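Local coordinates for yersinopine synthase (Yersinia pestis, PDB 6C4M), which catalyses the NADPH-dependent reductive condensation of pyruvate with an amino-acid-derived intermediate, the last step in making the metallophore yersinopine, at residues L396-R401 and H449-L454; D406-R411 and L455-D460; D46-L51 and T90-I95; T22-I27 and V102-R107; N320-L325 and Y355-R360. One frame throughout, in Å; residues are numbered along the deposited sequence.

Contact 1: L396-R401 and H449-L454; sequences LWHLPR and HCHPSL
Trp397 and Cys450 form a single beta bridge that ties the short strand 397-398 to the loop between helices 425-445 and 459-471. Two backbone bonds clamp it: Trp397 N gives its hydrogen to His449 O at 2.9 Å, and His451 N returns one to Trp397 O at 3.0 Å. The tight side of the bridge lies at the imidazoles. His451 CB sits over the face of the His398 ring, and the two rings are tilted by 32°, with His398 CE1 3.3 Å from His451 CG. Histidine suits both places, offering a flat ring and bonding nitrogens: His451 ND1 meets Ser453 N and OG, and His398 NE2 is held by Asp392. Leu454, apolar and branched, fills the inner side, its CD1 lying 3.9 Å from Leu399 CG, while Phe441 of helix 425-445 meets the Trp397 ring edge-to-face. The outer end is looser. The His449 ring turns outward to solvent, and its ND1 bonds to Val445 O. The segments part beyond Leu399, since Pro400 and Arg401 touch nothing of the other; Arg401 instead pairs with an NADP phosphate oxygen. A water bridges the two segments, accepting from Leu399 N at 2.8 Å and lying 2.7 Å from Ser453 OG.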
# COMPACT_ATOMS: atom_id res chain seq x y z
N LEU A 396 -19.80 -1.09 33.56
CA LEU A 396 -18.86 0.01 33.53
C LEU A 396 -18.02 -0.06 32.27
O LEU A 396 -17.58 -1.15 31.86
CB LEU A 396 -17.94 -0.02 34.75
CG LEU A 396 -18.57 0.32 36.11
CD1 LEU A 396 -17.52 0.16 37.22
CD2 LEU A 396 -19.16 1.72 36.10
N TRP A 397 -17.78 1.10 31.67
CA TRP A 397 -17.05 1.17 30.42
C TRP A 397 -15.54 1.07 30.64
O TRP A 397 -15.00 1.69 31.56
CB TRP A 397 -17.37 2.46 29.68
CG TRP A 397 -18.74 2.49 29.12
CD1 TRP A 397 -19.83 3.11 29.66
CD2 TRP A 397 -19.17 1.88 27.90
NE1 TRP A 397 -20.91 2.91 28.85
CE2 TRP A 397 -20.54 2.16 27.76
CE3 TRP A 397 -18.52 1.13 26.91
CZ2 TRP A 397 -21.29 1.72 26.67
CZ3 TRP A 397 -19.27 0.68 25.84
CH2 TRP A 397 -20.64 0.99 25.72
N HIS A 398 -14.88 0.29 29.78
CA HIS A 398 -13.43 0.12 29.77
C HIS A 398 -12.85 0.48 28.40
O HIS A 398 -13.52 0.40 27.37
CB HIS A 398 -13.01 -1.34 30.02
CG HIS A 398 -13.18 -1.81 31.43
ND1 HIS A 398 -12.11 -2.14 32.23
CD2 HIS A 398 -14.30 -2.05 32.15
CE1 HIS A 398 -12.56 -2.54 33.41
NE2 HIS A 398 -13.88 -2.50 33.39
N LEU A 399 -11.58 0.83 28.41
CA LEU A 399 -10.74 0.81 27.22
C LEU A 399 -10.11 -0.56 27.04
O LEU A 399 -9.70 -1.19 28.02
CB LEU A 399 -9.64 1.84 27.35
CG LEU A 399 -10.17 3.27 27.31
CD1 LEU A 399 -9.18 4.19 28.00
CD2 LEU A 399 -10.37 3.70 25.87
N PRO A 400 -9.96 -1.04 25.80
CA PRO A 400 -9.19 -2.27 25.57
C PRO A 400 -7.71 -2.03 25.78
O PRO A 400 -7.24 -0.89 25.87
CB PRO A 400 -9.50 -2.64 24.13
CG PRO A 400 -9.87 -1.34 23.48
CD PRO A 400 -10.44 -0.45 24.53
N ARG A 401 -6.95 -3.13 25.88
CA ARG A 401 -5.55 -3.00 26.27
C ARG A 401 -4.77 -2.20 25.24
O ARG A 401 -3.79 -1.52 25.59
CB ARG A 401 -4.93 -4.37 26.48
CG ARG A 401 -4.91 -5.23 25.22
CD ARG A 401 -3.70 -6.16 25.17
NE ARG A 401 -4.03 -7.51 25.59
CZ ARG A 401 -4.40 -8.48 24.76
NH1 ARG A 401 -4.48 -8.26 23.45
NH2 ARG A 401 -4.69 -9.69 25.25
N HIS A 449 -20.58 5.93 34.94
CA HIS A 449 -20.66 4.68 34.21
C HIS A 449 -19.32 4.26 33.63
O HIS A 449 -19.27 3.35 32.80
CB HIS A 449 -21.68 4.81 33.09
CG HIS A 449 -23.06 5.07 33.58
ND1 HIS A 449 -23.80 6.16 33.18
CD2 HIS A 449 -23.84 4.38 34.44
CE1 HIS A 449 -24.98 6.14 33.77
NE2 HIS A 449 -25.03 5.07 34.55
N CYS A 450 -18.24 4.91 34.05
CA CYS A 450 -16.89 4.58 33.60
C CYS A 450 -16.10 3.85 34.68
O CYS A 450 -16.11 4.26 35.85
CB CYS A 450 -16.14 5.84 33.21
SG CYS A 450 -16.82 6.59 31.74
N HIS A 451 -15.40 2.81 34.27
CA HIS A 451 -14.46 2.16 35.16
C HIS A 451 -13.39 3.16 35.61
O HIS A 451 -13.00 4.03 34.82
CB HIS A 451 -13.80 0.97 34.47
CG HIS A 451 -12.98 0.11 35.39
ND1 HIS A 451 -11.63 0.28 35.56
CD2 HIS A 451 -13.34 -0.92 36.19
CE1 HIS A 451 -11.18 -0.62 36.42
NE2 HIS A 451 -12.20 -1.36 36.82
N PRO A 452 -12.91 3.08 36.86
CA PRO A 452 -11.92 4.06 37.33
C PRO A 452 -10.65 4.14 36.49
O PRO A 452 -9.99 5.19 36.50
CB PRO A 452 -11.59 3.57 38.76
CG PRO A 452 -12.84 2.90 39.20
CD PRO A 452 -13.40 2.23 37.96
N SER A 453 -10.29 3.07 35.78
CA SER A 453 -9.13 3.14 34.90
C SER A 453 -9.29 4.22 33.83
O SER A 453 -8.30 4.76 33.35
CB SER A 453 -8.88 1.79 34.24
OG SER A 453 -10.01 1.33 33.52
N LEU A 454 -10.53 4.55 33.45
CA LEU A 454 -10.75 5.65 32.51
C LEU A 454 -10.52 7.02 33.13
O LEU A 454 -10.48 8.01 32.38
CB LEU A 454 -12.18 5.62 31.95
CG LEU A 454 -12.36 4.81 30.69
CD1 LEU A 454 -11.87 3.40 30.85
CD2 LEU A 454 -13.82 4.79 30.25
O HOH W 1 -10.24 0.68 30.92

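Contact 2: D406-R411 and L455-D460; sequences DVHKLR and LGDDCD
Cys459 buries the most surface here, and Asp457, His408 and Arg411 follow, nearly equal to one another. Cys459, in the first turn of helix 459-471, points toward helix 401-419, and its small thiol fits between two larger side chains: SG is 4.1 Å from His408 CB, and its own CB is 3.9 Å from Arg411 CG. Asp457 serves two partners. Its OD1 accepts from Cys459 N at 2.9 Å, closing an Asx turn just as the helix starts, and its OD2 forms a salt bridge of 3.1 Å with Arg411 NH1. Arg411 leaves its helix with CG anti to the backbone N (chi1 177°) and then bends at chi3, which lays its methylenes along the cysteine and delivers NH1 to the carboxylate. The guanidinium and carboxylate planes stand 72° apart, so the pair meets through one oxygen and not as a coplanar bidentate pair. His408 brings its NE2 to 3.8 Å from Asp457 CB, while its ND1 bonds to Asp115. Arg411 NH2 has a further partner, a hydrogen bond to Gln435 of helix 425-445. On helix 401-419, Leu410 points away from this contact and packs on helices 294-313, 255-264 and 425-445.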
# COMPACT_ATOMS: atom_id res chain seq x y z
N ASP A 406 -0.70 1.52 26.10
CA ASP A 406 0.20 2.39 25.34
C ASP A 406 0.10 3.82 25.83
O ASP A 406 1.10 4.54 25.90
CB ASP A 406 -0.15 2.30 23.84
CG ASP A 406 -0.22 0.86 23.35
OD1 ASP A 406 0.84 0.23 23.07
OD2 ASP A 406 -1.34 0.32 23.30
N VAL A 407 -1.10 4.25 26.20
CA VAL A 407 -1.26 5.57 26.76
C VAL A 407 -0.50 5.68 28.08
O VAL A 407 0.25 6.64 28.31
CB VAL A 407 -2.75 5.90 26.91
CG1 VAL A 407 -2.95 7.15 27.68
CG2 VAL A 407 -3.34 6.05 25.46
N HIS A 408 -0.66 4.69 28.96
CA HIS A 408 0.07 4.70 30.23
C HIS A 408 1.58 4.74 29.99
O HIS A 408 2.30 5.57 30.55
CB HIS A 408 -0.30 3.47 31.05
CG HIS A 408 -1.69 3.49 31.58
ND1 HIS A 408 -2.34 2.33 31.95
CD2 HIS A 408 -2.56 4.50 31.82
CE1 HIS A 408 -3.55 2.63 32.39
NE2 HIS A 408 -3.72 3.94 32.30
N LYS A 409 2.08 3.88 29.11
CA LYS A 409 3.53 3.82 28.92
C LYS A 409 4.07 5.14 28.38
O LYS A 409 5.13 5.61 28.81
CB LYS A 409 3.89 2.69 27.98
CG LYS A 409 3.74 1.28 28.60
CD LYS A 409 3.88 0.25 27.48
CE LYS A 409 3.45 -1.14 27.90
NZ LYS A 409 3.63 -2.12 26.79
N LEU A 410 3.34 5.76 27.44
CA LEU A 410 3.82 6.98 26.84
C LEU A 410 3.63 8.16 27.77
O LEU A 410 4.50 9.04 27.84
CB LEU A 410 3.12 7.20 25.48
CG LEU A 410 3.46 8.48 24.73
CD1 LEU A 410 4.95 8.48 24.45
CD2 LEU A 410 2.66 8.52 23.44
N ARG A 411 2.53 8.20 28.52
CA ARG A 411 2.36 9.30 29.47
C ARG A 411 3.46 9.30 30.51
O ARG A 411 4.00 10.36 30.86
CB ARG A 411 1.00 9.22 30.17
CG ARG A 411 0.81 10.31 31.25
CD ARG A 411 -0.62 10.36 31.76
NE ARG A 411 -1.56 10.47 30.63
CZ ARG A 411 -2.85 10.69 30.75
NH1 ARG A 411 -3.37 10.88 31.96
NH2 ARG A 411 -3.62 10.76 29.65
N LEU A 455 -10.40 7.12 34.47
CA LEU A 455 -10.49 8.39 35.16
C LEU A 455 -9.20 8.81 35.84
O LEU A 455 -9.17 9.87 36.47
CB LEU A 455 -11.64 8.35 36.20
CG LEU A 455 -12.99 7.87 35.66
CD1 LEU A 455 -14.04 7.70 36.73
CD2 LEU A 455 -13.45 8.87 34.60
N GLY A 456 -8.17 7.98 35.81
CA GLY A 456 -6.92 8.33 36.45
C GLY A 456 -5.94 7.21 36.24
O GLY A 456 -6.29 6.13 35.75
N ASP A 457 -4.70 7.47 36.65
CA ASP A 457 -3.61 6.51 36.54
C ASP A 457 -2.53 6.96 37.51
O ASP A 457 -2.59 8.05 38.07
CB ASP A 457 -3.08 6.46 35.11
CG ASP A 457 -2.54 7.80 34.64
OD1 ASP A 457 -1.64 8.38 35.29
OD2 ASP A 457 -3.03 8.29 33.61
N ASP A 458 -1.52 6.12 37.66
CA ASP A 458 -0.37 6.45 38.52
C ASP A 458 0.90 6.63 37.70
O ASP A 458 1.99 6.25 38.13
CB ASP A 458 -0.15 5.42 39.63
CG ASP A 458 -0.37 3.98 39.20
OD1 ASP A 458 0.16 3.57 38.14
OD2 ASP A 458 -1.03 3.24 39.98
N CYS A 459 0.76 7.24 36.51
CA CYS A 459 1.92 7.56 35.69
C CYS A 459 2.77 8.65 36.33
O CYS A 459 4.00 8.64 36.18
CB CYS A 459 1.49 8.01 34.28
SG CYS A 459 0.56 6.76 33.40
N ASP A 460 2.15 9.58 37.05
CA ASP A 460 2.91 10.65 37.70
C ASP A 460 3.89 10.09 38.72
O ASP A 460 5.08 10.43 38.72
CB ASP A 460 1.96 11.68 38.34
CG ASP A 460 0.83 11.04 39.17
OD1 ASP A 460 0.88 9.83 39.49
OD2 ASP A 460 -0.13 11.77 39.54

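Contact 3: D46-L51 and T90-I95; sequences DARLGL and TIDCYI
Leu49 O is gripped by two successive amides: Asp92 N at 2.9 Å and Cys93 N in a weak bond at 3.3 Å. Asp92 also answers with its side chain, its OD2 accepting from Leu49 N at 2.9 Å through the anti lone pair, the N-H pointing almost straight at it (170°). A short acidic side chain suits this spot, since it takes the place of a backbone acceptor where the strand pairing has not yet begun. Regular pairing follows, with Leu51 N bonded to Cys93 O and Ile95 N to Leu51 O at 3.0 Å. This is the parallel edge of the Rossmann-type nucleotide-binding sheet, strand 93-95 lying outside strand 49-52. Gly50 CA makes a CA-H...O contact with Cys93 O at 3.2 Å. Leu51 and Tyr94 share one face of the sheet: Leu51 CG is anti to its own N (chi1 -171°), and CD2 lies at the ring edge of Tyr94, in its plane. Ile91 CG2 packs 3.9 Å from Leu51 CB. Leu51 also touches Ala30 of the NADP site, and Tyr94 touches Leu62, Lys63 and Leu66 of helix 57-68.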
# COMPACT_ATOMS: atom_id res chain seq x y z
N ASP A 46 14.59 -28.53 36.95
CA ASP A 46 13.58 -29.03 37.88
C ASP A 46 13.40 -27.96 38.96
O ASP A 46 14.14 -27.93 39.94
CB ASP A 46 13.96 -30.38 38.46
CG ASP A 46 12.89 -30.94 39.39
OD1 ASP A 46 11.71 -30.93 38.98
OD2 ASP A 46 13.22 -31.37 40.51
N ALA A 47 12.43 -27.10 38.77
CA ALA A 47 12.22 -25.96 39.66
C ALA A 47 10.78 -25.94 40.14
O ALA A 47 9.86 -26.28 39.40
CB ALA A 47 12.58 -24.66 38.94
N ARG A 48 10.60 -25.57 41.41
CA ARG A 48 9.25 -25.37 41.90
C ARG A 48 8.66 -24.14 41.22
O ARG A 48 9.35 -23.13 41.04
CB ARG A 48 9.24 -25.22 43.41
CG ARG A 48 7.82 -25.27 44.01
CD ARG A 48 7.83 -25.47 45.51
NE ARG A 48 8.26 -24.24 46.19
CZ ARG A 48 7.47 -23.42 46.87
NH1 ARG A 48 6.17 -23.67 47.01
NH2 ARG A 48 8.00 -22.33 47.42
N LEU A 49 7.41 -24.25 40.78
CA LEU A 49 6.78 -23.19 40.00
C LEU A 49 5.54 -22.67 40.72
O LEU A 49 4.63 -23.44 41.03
CB LEU A 49 6.41 -23.68 38.59
CG LEU A 49 7.55 -23.81 37.60
CD1 LEU A 49 7.02 -24.34 36.26
CD2 LEU A 49 8.25 -22.48 37.40
N GLY A 50 5.52 -21.37 40.97
CA GLY A 50 4.33 -20.69 41.45
C GLY A 50 3.71 -19.81 40.38
O GLY A 50 4.38 -19.42 39.42
N LEU A 51 2.42 -19.49 40.54
CA LEU A 51 1.68 -18.72 39.55
C LEU A 51 0.72 -17.81 40.29
O LEU A 51 0.04 -18.26 41.21
CB LEU A 51 0.92 -19.65 38.60
CG LEU A 51 0.25 -19.03 37.38
CD1 LEU A 51 1.29 -18.34 36.52
CD2 LEU A 51 -0.47 -20.11 36.58
N THR A 90 3.45 -28.68 35.48
CA THR A 90 2.76 -28.69 36.75
C THR A 90 3.00 -27.38 37.49
O THR A 90 4.10 -26.82 37.45
CB THR A 90 3.22 -29.88 37.59
OG1 THR A 90 2.57 -31.06 37.10
CG2 THR A 90 2.88 -29.68 39.06
N ILE A 91 1.95 -26.87 38.14
CA ILE A 91 2.05 -25.68 38.96
C ILE A 91 1.98 -26.14 40.42
O ILE A 91 1.03 -26.82 40.82
CB ILE A 91 0.94 -24.66 38.64
CG1 ILE A 91 1.00 -24.22 37.17
CG2 ILE A 91 1.05 -23.45 39.56
CD1 ILE A 91 2.23 -23.39 36.78
N ASP A 92 2.98 -25.76 41.21
CA ASP A 92 3.08 -26.23 42.58
C ASP A 92 2.37 -25.31 43.56
O ASP A 92 2.00 -25.75 44.65
CB ASP A 92 4.56 -26.34 42.97
CG ASP A 92 5.32 -27.31 42.06
OD1 ASP A 92 5.10 -28.53 42.20
OD2 ASP A 92 6.07 -26.83 41.18
N CYS A 93 2.16 -24.06 43.17
CA CYS A 93 1.49 -23.12 44.05
C CYS A 93 0.78 -22.09 43.18
O CYS A 93 1.39 -21.55 42.26
CB CYS A 93 2.51 -22.44 44.97
SG CYS A 93 1.80 -21.25 46.07
N TYR A 94 -0.50 -21.85 43.46
CA TYR A 94 -1.26 -20.82 42.76
C TYR A 94 -1.88 -19.91 43.79
O TYR A 94 -2.45 -20.38 44.79
CB TYR A 94 -2.34 -21.43 41.86
CG TYR A 94 -3.14 -20.42 41.05
CD1 TYR A 94 -4.30 -19.85 41.55
CD2 TYR A 94 -2.74 -20.07 39.77
CE1 TYR A 94 -5.05 -18.95 40.79
CE2 TYR A 94 -3.45 -19.18 39.02
CZ TYR A 94 -4.61 -18.62 39.53
OH TYR A 94 -5.33 -17.73 38.76
N ILE A 95 -1.75 -18.60 43.57
CA ILE A 95 -2.32 -17.58 44.45
C ILE A 95 -3.04 -16.54 43.60
O ILE A 95 -2.76 -16.38 42.41
CB ILE A 95 -1.24 -16.89 45.31
CG1 ILE A 95 -0.12 -16.37 44.40
CG2 ILE A 95 -0.75 -17.85 46.40
CD1 ILE A 95 0.92 -15.50 45.12

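Contact 4: T22-I27 and V102-R107; sequences TLPTLI and VGDWQR
Arg107 crosses Thr25 obliquely, touching it from CB to NH1. Its CB lies 4.0 Å from Thr25 OG1, and CG and CD pass the methyl CG2, with CD 3.7 Å from it. At CD the chain bends (chi3 -65°), turning the guanidinium back so that NH1 donates to Thr25 OG1 at 3.0 Å, while Leu23 CD1 lies over one face of the planar group. Threonine suits this place because its methyl packs against the arginine's methylenes and its hydroxyl both accepts from NH1 and donates to Leu23 O. The far end of the arginine is held from outside: NH2 makes a salt bridge with Glu226, and Trp229 offers its ring in a cation-pi contact. The backbones meet as neighbouring parallel strands of the Rossmann-type sheet, 25-28 beside 107-110, with Leu26 N bonded to Arg107 O at 2.9 Å. Pro24 O accepts from both Gln106 N at 3.0 Å and Arg107 N. Just before strand 107-110, the edge of the Trp105 ring meets Pro24 C and Thr25 N in its plane. Leu26 CB lies over one face of the indole, 4.0 Å from the five-membered ring's centroid, and Pro24 CB approaches CE3 to 3.8 Å.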
# COMPACT_ATOMS: atom_id res chain seq x y z
N THR A 22 17.28 -24.49 38.89
CA THR A 22 16.41 -25.13 39.86
C THR A 22 15.79 -24.15 40.86
O THR A 22 15.21 -24.60 41.86
CB THR A 22 17.19 -26.20 40.65
OG1 THR A 22 18.09 -25.55 41.55
CG2 THR A 22 17.93 -27.11 39.70
N LEU A 23 15.95 -22.85 40.66
CA LEU A 23 15.44 -21.88 41.64
C LEU A 23 13.91 -21.88 41.68
O LEU A 23 13.27 -21.77 40.63
CB LEU A 23 15.90 -20.46 41.34
CG LEU A 23 17.39 -20.15 41.28
CD1 LEU A 23 17.59 -18.63 41.14
CD2 LEU A 23 18.07 -20.65 42.46
N PRO A 24 13.28 -21.94 42.87
CA PRO A 24 11.82 -21.78 42.92
C PRO A 24 11.42 -20.44 42.32
O PRO A 24 11.97 -19.40 42.67
CB PRO A 24 11.50 -21.86 44.42
CG PRO A 24 12.84 -21.73 45.12
CD PRO A 24 13.85 -22.25 44.18
N THR A 25 10.49 -20.49 41.39
CA THR A 25 10.15 -19.35 40.55
C THR A 25 8.67 -19.08 40.66
O THR A 25 7.85 -19.99 40.49
CB THR A 25 10.53 -19.58 39.10
OG1 THR A 25 11.92 -19.90 39.05
CG2 THR A 25 10.28 -18.32 38.31
N LEU A 26 8.33 -17.82 40.97
CA LEU A 26 6.95 -17.37 41.06
C LEU A 26 6.65 -16.47 39.87
O LEU A 26 7.25 -15.39 39.72
CB LEU A 26 6.69 -16.66 42.39
CG LEU A 26 5.32 -15.95 42.49
CD1 LEU A 26 4.18 -16.92 42.13
CD2 LEU A 26 5.07 -15.34 43.88
N ILE A 27 5.74 -16.91 39.00
CA ILE A 27 5.33 -16.13 37.83
C ILE A 27 4.12 -15.27 38.20
O ILE A 27 3.05 -15.80 38.51
CB ILE A 27 5.00 -17.05 36.64
CG1 ILE A 27 6.22 -17.92 36.27
CG2 ILE A 27 4.53 -16.22 35.40
CD1 ILE A 27 5.96 -18.91 35.19
N VAL A 102 4.83 -14.94 49.09
CA VAL A 102 5.74 -15.05 50.23
C VAL A 102 6.39 -16.43 50.24
O VAL A 102 5.89 -17.39 49.66
CB VAL A 102 5.02 -14.85 51.58
CG1 VAL A 102 4.32 -13.53 51.60
CG2 VAL A 102 4.05 -15.98 51.84
N GLY A 103 7.49 -16.53 50.97
CA GLY A 103 8.16 -17.81 51.13
C GLY A 103 9.53 -17.86 50.51
O GLY A 103 10.24 -16.85 50.46
N ASP A 104 9.94 -19.03 50.02
CA ASP A 104 11.32 -19.22 49.62
C ASP A 104 11.57 -18.93 48.14
O ASP A 104 12.65 -19.26 47.63
CB ASP A 104 11.77 -20.65 49.96
CG ASP A 104 11.03 -21.70 49.14
OD1 ASP A 104 10.31 -21.31 48.18
OD2 ASP A 104 11.16 -22.91 49.43
N TRP A 105 10.59 -18.35 47.44
CA TRP A 105 10.79 -17.99 46.04
C TRP A 105 12.07 -17.19 45.86
O TRP A 105 12.29 -16.19 46.55
CB TRP A 105 9.59 -17.17 45.52
CG TRP A 105 8.28 -17.84 45.77
CD1 TRP A 105 7.34 -17.48 46.69
CD2 TRP A 105 7.79 -19.02 45.12
NE1 TRP A 105 6.27 -18.36 46.64
CE2 TRP A 105 6.53 -19.32 45.69
CE3 TRP A 105 8.28 -19.84 44.10
CZ2 TRP A 105 5.76 -20.40 45.29
CZ3 TRP A 105 7.50 -20.92 43.69
CH2 TRP A 105 6.26 -21.19 44.29
N GLN A 106 12.89 -17.60 44.90
CA GLN A 106 14.12 -16.88 44.60
C GLN A 106 14.08 -16.08 43.30
O GLN A 106 14.95 -15.24 43.09
CB GLN A 106 15.29 -17.86 44.57
CG GLN A 106 15.41 -18.56 45.93
CD GLN A 106 16.71 -19.30 46.11
OE1 GLN A 106 17.70 -18.99 45.47
NE2 GLN A 106 16.71 -20.25 47.04
N ARG A 107 13.07 -16.30 42.47
CA ARG A 107 12.93 -15.56 41.22
C ARG A 107 11.46 -15.21 41.06
O ARG A 107 10.58 -16.08 41.19
CB ARG A 107 13.46 -16.40 40.05
CG ARG A 107 13.28 -15.78 38.71
CD ARG A 107 13.60 -16.78 37.61
NE ARG A 107 15.00 -17.18 37.59
CZ ARG A 107 15.43 -18.45 37.65
NH1 ARG A 107 14.57 -19.45 37.77
NH2 ARG A 107 16.72 -18.71 37.57

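Contact 5: N320-L325 and Y355-R360; sequences NLLRFL and YALFVR
Leu325 and Leu357 meet in the packing of two nearly parallel helices, 321-329 and 350-364, whose short segments run at 16° with axes 11.3 Å apart. At that separation long side chains must span the gap, and leucine does most of the work. Among the apolar contacts, Leu325 CD1 reaches Leu357 CD2 at 3.9 Å, the two side chains crossing at about a right angle. The end of Leu322 comes near the partner helix, CG anti to its backbone N (chi1 -175°), and splits its methyls: CD2 touches Ala356 CB at 4.0 Å, where the small alanine lets it come close, while CD1 meets Leu357 CD2 and the CG of Arg360. Helix 294-313 packs on Leu321 and Leu357, helix 255-264 on Leu321 and Leu325, and Trp341 and Ile342 of helix 339-344 on Leu322. Tyr355, Phe358 and Val359 turn outward to the second subunit, so helix 350-364 serves both this buried packing and the dimer interface. Of the polar bonds, one is internal to the start of helix 321-329, where Asn320 OD1 caps it by accepting from Arg323 N at 3.0 Å. Arg360 is buried, and its NH2 is held by Tyr330 O. The flat end of an arginine also suits apolar company: Leu325 CB lies 3.6 Å above the plane of the Arg360 guanidinium, over its centre.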
# COMPACT_ATOMS: atom_id res chain seq x y z
N ASN A 320 18.09 2.44 15.51
CA ASN A 320 17.69 2.60 14.11
C ASN A 320 16.32 1.95 13.95
O ASN A 320 16.21 0.72 13.87
CB ASN A 320 18.72 1.95 13.19
CG ASN A 320 18.34 2.05 11.70
OD1 ASN A 320 17.17 2.22 11.36
ND2 ASN A 320 19.33 1.89 10.82
N LEU A 321 15.26 2.77 13.91
CA LEU A 321 13.91 2.23 13.93
C LEU A 321 13.66 1.29 12.75
O LEU A 321 13.14 0.18 12.93
CB LEU A 321 12.89 3.37 13.93
CG LEU A 321 11.44 2.92 13.80
CD1 LEU A 321 11.02 2.01 14.96
CD2 LEU A 321 10.53 4.14 13.71
N LEU A 322 14.03 1.71 11.54
CA LEU A 322 13.69 0.91 10.38
C LEU A 322 14.49 -0.40 10.36
O LEU A 322 13.93 -1.48 10.10
CB LEU A 322 13.89 1.74 9.10
CG LEU A 322 13.46 1.06 7.80
CD1 LEU A 322 11.98 0.60 7.82
CD2 LEU A 322 13.75 1.91 6.55
N ARG A 323 15.78 -0.35 10.70
CA ARG A 323 16.56 -1.59 10.84
C ARG A 323 15.95 -2.52 11.88
O ARG A 323 15.85 -3.73 11.66
CB ARG A 323 18.03 -1.29 11.20
CG ARG A 323 18.97 -2.55 11.25
CD ARG A 323 20.11 -2.42 12.29
NE ARG A 323 19.50 -2.22 13.59
CZ ARG A 323 18.87 -3.17 14.28
NH1 ARG A 323 18.85 -4.43 13.84
NH2 ARG A 323 18.30 -2.84 15.43
N PHE A 324 15.56 -1.96 13.03
CA PHE A 324 14.92 -2.77 14.09
C PHE A 324 13.64 -3.41 13.57
O PHE A 324 13.43 -4.62 13.74
CB PHE A 324 14.64 -1.87 15.30
CG PHE A 324 13.85 -2.55 16.41
CD1 PHE A 324 14.42 -3.57 17.16
CD2 PHE A 324 12.57 -2.12 16.73
CE1 PHE A 324 13.71 -4.18 18.20
CE2 PHE A 324 11.85 -2.72 17.77
CZ PHE A 324 12.43 -3.74 18.51
N LEU A 325 12.75 -2.62 12.97
CA LEU A 325 11.50 -3.19 12.46
C LEU A 325 11.76 -4.29 11.44
O LEU A 325 11.11 -5.34 11.47
CB LEU A 325 10.65 -2.11 11.80
CG LEU A 325 10.18 -0.98 12.69
CD1 LEU A 325 9.49 0.13 11.85
CD2 LEU A 325 9.23 -1.49 13.76
N TYR A 355 8.57 8.29 3.79
CA TYR A 355 8.31 7.48 2.60
C TYR A 355 8.73 6.03 2.87
O TYR A 355 7.94 5.10 2.66
CB TYR A 355 9.06 8.08 1.39
CG TYR A 355 8.83 7.43 0.02
CD1 TYR A 355 7.78 6.56 -0.22
CD2 TYR A 355 9.69 7.70 -1.04
CE1 TYR A 355 7.59 5.99 -1.44
CE2 TYR A 355 9.52 7.12 -2.28
CZ TYR A 355 8.47 6.27 -2.48
OH TYR A 355 8.26 5.71 -3.72
N ALA A 356 9.93 5.85 3.44
CA ALA A 356 10.41 4.49 3.71
C ALA A 356 9.47 3.75 4.65
O ALA A 356 9.15 2.58 4.41
CB ALA A 356 11.82 4.52 4.28
N LEU A 357 8.96 4.43 5.69
CA LEU A 357 8.06 3.78 6.63
C LEU A 357 6.71 3.48 6.01
O LEU A 357 6.13 2.42 6.29
CB LEU A 357 7.90 4.63 7.89
CG LEU A 357 9.12 4.65 8.82
CD1 LEU A 357 9.01 5.82 9.82
CD2 LEU A 357 9.22 3.29 9.55
N PHE A 358 6.17 4.41 5.18
CA PHE A 358 4.92 4.12 4.48
C PHE A 358 5.09 2.92 3.58
O PHE A 358 4.23 2.03 3.54
CB PHE A 358 4.41 5.35 3.69
CG PHE A 358 3.08 5.11 3.05
CD1 PHE A 358 2.98 4.46 1.84
CD2 PHE A 358 1.91 5.47 3.70
CE1 PHE A 358 1.75 4.20 1.27
CE2 PHE A 358 0.69 5.22 3.13
CZ PHE A 358 0.61 4.58 1.90
N VAL A 359 6.22 2.84 2.89
CA VAL A 359 6.45 1.68 2.02
C VAL A 359 6.51 0.42 2.86
O VAL A 359 5.88 -0.60 2.54
CB VAL A 359 7.71 1.88 1.15
CG1 VAL A 359 8.01 0.62 0.37
CG2 VAL A 359 7.51 3.01 0.15
N ARG A 360 7.25 0.48 3.97
CA ARG A 360 7.33 -0.67 4.85
C ARG A 360 5.95 -1.18 5.26
O ARG A 360 5.65 -2.37 5.10
CB ARG A 360 8.16 -0.32 6.08
CG ARG A 360 8.61 -1.55 6.79
CD ARG A 360 8.07 -1.57 8.15
NE ARG A 360 8.41 -2.83 8.79
CZ ARG A 360 7.80 -3.31 9.85
NH1 ARG A 360 6.82 -2.61 10.44
NH2 ARG A 360 8.20 -4.49 10.32

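Contacts 3 and 4 belong to one Rossmann-type sheet, their centres 9 Å apart, with contact 3 nested in the chain loop closed by contact 4; Arg48 NH2 and Asp104 OD1 join them by a salt bridge of 2.6 Å. Contacts 1 and 2 alternate along the chain, with centres 14 Å apart. Contact 5 stands away on the dimer side, its centre about 41 Å from that of contact 4. Contact 1 touches NADP through Arg401, and contacts 2 and 3 come near it, the side chains of His408 and Tyr94 each about 7 Å away; Leu325 is about 13 Å away. His260, probably the proton donor or acceptor, is hydrogen-bonded through ND1 to Asp406 OD1 of contact 2.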